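FMN-binding protein (Syntrophomonas wolfei subsp. wolfei, PDB 3IN6) is a flavoprotein that binds flavin mononucleotide between its two subunits, probably with a split-barrel fold; its reaction is not established. Local coordinates at residues 51-56 with 116-121. Residues are numbered along the deposited sequence; the frame is centred on the assembly and turned at random.
With FMN (flavin mononucleotide), chain C.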
# COMPACT_ATOMS: atom_id res chain seq x y z
N VAL A 51 9.19 -7.29 8.89
CA VAL A 51 9.62 -7.80 10.22
C VAL A 51 8.52 -7.46 11.23
O VAL A 51 8.62 -6.49 12.01
CB VAL A 51 10.99 -7.26 10.66
CG1 VAL A 51 11.39 -7.91 11.99
CG2 VAL A 51 12.03 -7.55 9.60
N LEU A 52 7.47 -8.28 11.21
CA LEU A 52 6.24 -8.04 12.00
C LEU A 52 5.74 -9.22 12.80
O LEU A 52 6.01 -10.38 12.49
CB LEU A 52 5.08 -7.74 11.05
CG LEU A 52 5.10 -6.59 10.07
CD1 LEU A 52 3.79 -6.64 9.30
CD2 LEU A 52 5.28 -5.24 10.80
N GLU A 53 4.90 -8.89 13.78
CA GLU A 53 4.23 -9.88 14.60
C GLU A 53 2.93 -9.33 15.20
O GLU A 53 2.91 -8.20 15.75
CB GLU A 53 5.16 -10.36 15.71
CG GLU A 53 4.60 -11.49 16.54
CD GLU A 53 5.63 -12.09 17.48
OE1 GLU A 53 6.84 -11.94 17.22
OE2 GLU A 53 5.23 -12.75 18.44
N MSE A 54 1.85 -10.08 15.05
CA MSE A 54 0.56 -9.74 15.64
C MSE A 54 0.44 -10.52 16.96
O MSE A 54 0.71 -11.73 17.00
CB MSE A 54 -0.59 -10.06 14.69
CG MSE A 54 -1.96 -10.04 15.31
SE MSE A 54 -3.26 -10.16 13.87
CE MSE A 54 -4.90 -10.47 14.90
N ILE A 55 0.10 -9.79 18.02
CA ILE A 55 -0.03 -10.33 19.38
C ILE A 55 -1.49 -10.13 19.81
O ILE A 55 -2.03 -9.03 19.69
CB ILE A 55 0.93 -9.59 20.36
CG1 ILE A 55 2.39 -9.74 19.90
CG2 ILE A 55 0.77 -10.09 21.78
CD1 ILE A 55 3.34 -8.77 20.55
N GLY A 56 -2.11 -11.21 20.27
CA GLY A 56 -3.51 -11.17 20.68
C GLY A 56 -4.40 -10.88 19.49
O GLY A 56 -4.21 -11.43 18.39
N LYS A 116 13.09 -8.15 18.44
CA LYS A 116 14.52 -8.29 18.22
C LYS A 116 14.84 -9.74 17.85
O LYS A 116 15.55 -10.00 16.87
CB LYS A 116 15.32 -7.88 19.47
CG LYS A 116 16.83 -7.99 19.34
N LYS A 117 14.30 -10.67 18.64
CA LYS A 117 14.46 -12.10 18.40
C LYS A 117 14.07 -12.44 16.97
O LYS A 117 14.80 -13.11 16.25
CB LYS A 117 13.62 -12.91 19.38
CG LYS A 117 14.02 -12.74 20.84
N ARG A 118 12.91 -11.95 16.54
CA ARG A 118 12.43 -12.18 15.18
C ARG A 118 13.41 -11.63 14.15
O ARG A 118 13.82 -12.36 13.24
CB ARG A 118 11.03 -11.58 14.99
CG ARG A 118 10.46 -11.74 13.59
CD ARG A 118 9.03 -11.24 13.50
NE ARG A 118 8.10 -12.08 14.25
CZ ARG A 118 7.44 -13.14 13.76
NH1 ARG A 118 7.59 -13.53 12.50
NH2 ARG A 118 6.62 -13.81 14.54
N LEU A 119 13.79 -10.36 14.29
CA LEU A 119 14.73 -9.72 13.36
C LEU A 119 16.06 -10.46 13.24
O LEU A 119 16.66 -10.47 12.16
CB LEU A 119 14.99 -8.26 13.75
CG LEU A 119 15.91 -7.43 12.83
CD1 LEU A 119 15.47 -7.52 11.36
CD2 LEU A 119 15.98 -5.97 13.29
N ASP A 120 16.52 -11.06 14.34
CA ASP A 120 17.79 -11.81 14.33
C ASP A 120 17.77 -12.93 13.28
O ASP A 120 18.81 -13.25 12.68
CB ASP A 120 18.10 -12.42 15.71
CG ASP A 120 18.50 -11.37 16.75
OD1 ASP A 120 18.82 -10.22 16.39
OD2 ASP A 120 18.52 -11.72 17.95
N ASN A 121 16.60 -13.51 13.04
CA ASN A 121 16.44 -14.60 12.07
C ASN A 121 16.10 -14.11 10.66
O ASN A 121 15.47 -14.84 9.90
CB ASN A 121 15.37 -15.57 12.56
CG ASN A 121 15.66 -16.11 13.94
OD1 ASN A 121 16.81 -16.16 14.37
ND2 ASN A 121 14.62 -16.53 14.64
N1 FMN C . 12.19 -1.69 6.90
C2 FMN C . 11.80 -1.63 8.22
O2 FMN C . 12.07 -0.64 8.90
N3 FMN C . 11.10 -2.70 8.78
C4 FMN C . 10.80 -3.82 8.03
O4 FMN C . 10.18 -4.76 8.57
C4A FMN C . 11.21 -3.89 6.69
N5 FMN C . 10.94 -5.00 5.90
C5A FMN C . 11.34 -5.07 4.57
C6 FMN C . 11.03 -6.21 3.81
C7 FMN C . 11.43 -6.29 2.48
C7M FMN C . 11.09 -7.52 1.69
C8 FMN C . 12.13 -5.23 1.89
C8M FMN C . 12.56 -5.29 0.44
C9 FMN C . 12.43 -4.09 2.64
C9A FMN C . 12.04 -4.00 4.00
N10 FMN C . 12.31 -2.87 4.78
C10 FMN C . 11.91 -2.81 6.12
C1' FMN C . 13.08 -1.70 4.21
C2' FMN C . 12.18 -0.54 3.78
O2' FMN C . 11.18 -0.99 2.89
C3' FMN C . 13.04 0.56 3.16
O3' FMN C . 13.80 1.17 4.19
C4' FMN C . 12.24 1.63 2.40
O4' FMN C . 13.12 2.43 1.65
C5' FMN C . 11.45 2.53 3.33
O5' FMN C . 10.69 3.43 2.56
P FMN C . 10.28 4.89 3.11
O1P FMN C . 11.47 5.80 3.17
O2P FMN C . 9.65 4.83 4.49
O3P FMN C . 9.34 5.41 2.06
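Arg118 and Glu53 form the polar half of this contact, a salt bridge between the helix 110-120 and strand 52-55, outermost in the sheet of this chain. Arg118 NE meets Glu53 OE1 at 3.2 Å, almost in the guanidinium plane, while the carboxylate plane is turned 70° against it. NE reaches OE1 on the anti side, well out of the carboxylate plane; Arg118 NH2 adds a weak bond of 3.3 Å to the same oxygen. The other oxygen, OE2, pairs with Arg114, one helical turn earlier, and the carboxylate is thus shared by two arginines, which would probably favour its charged form. The Arg118 chain bends at chi3 (-69°), which brings one guanidinium face over Leu52 O, 3.1 Å above the plane and toward the rim; that oxygen takes its hydrogen bond from Asn29 instead. A leucine in place of Arg118 would probably leave OE1 without its charged mate, with only Arg114 to balance the carboxylate.

The apolar half lies next to the cofactor. Val51 CG2 touches Leu119 CD1 at 3.9 Å, the two side chains crossing at about a right angle, and Val51 CG1 lies 4.0 Å from Leu119 CB. Tyr124 and Leu129 pack against Leu119 as well.

A third interaction reaches the ligand: Val51 N donates a fairly straight bond (160°) of 2.7 Å to FMN O4. Helix and strand edge thus meet beside a flavin pocket at the dimer interface, completed by Arg97 and Leu145 of the second subunit, consistent with a split-barrel FMN-binding fold.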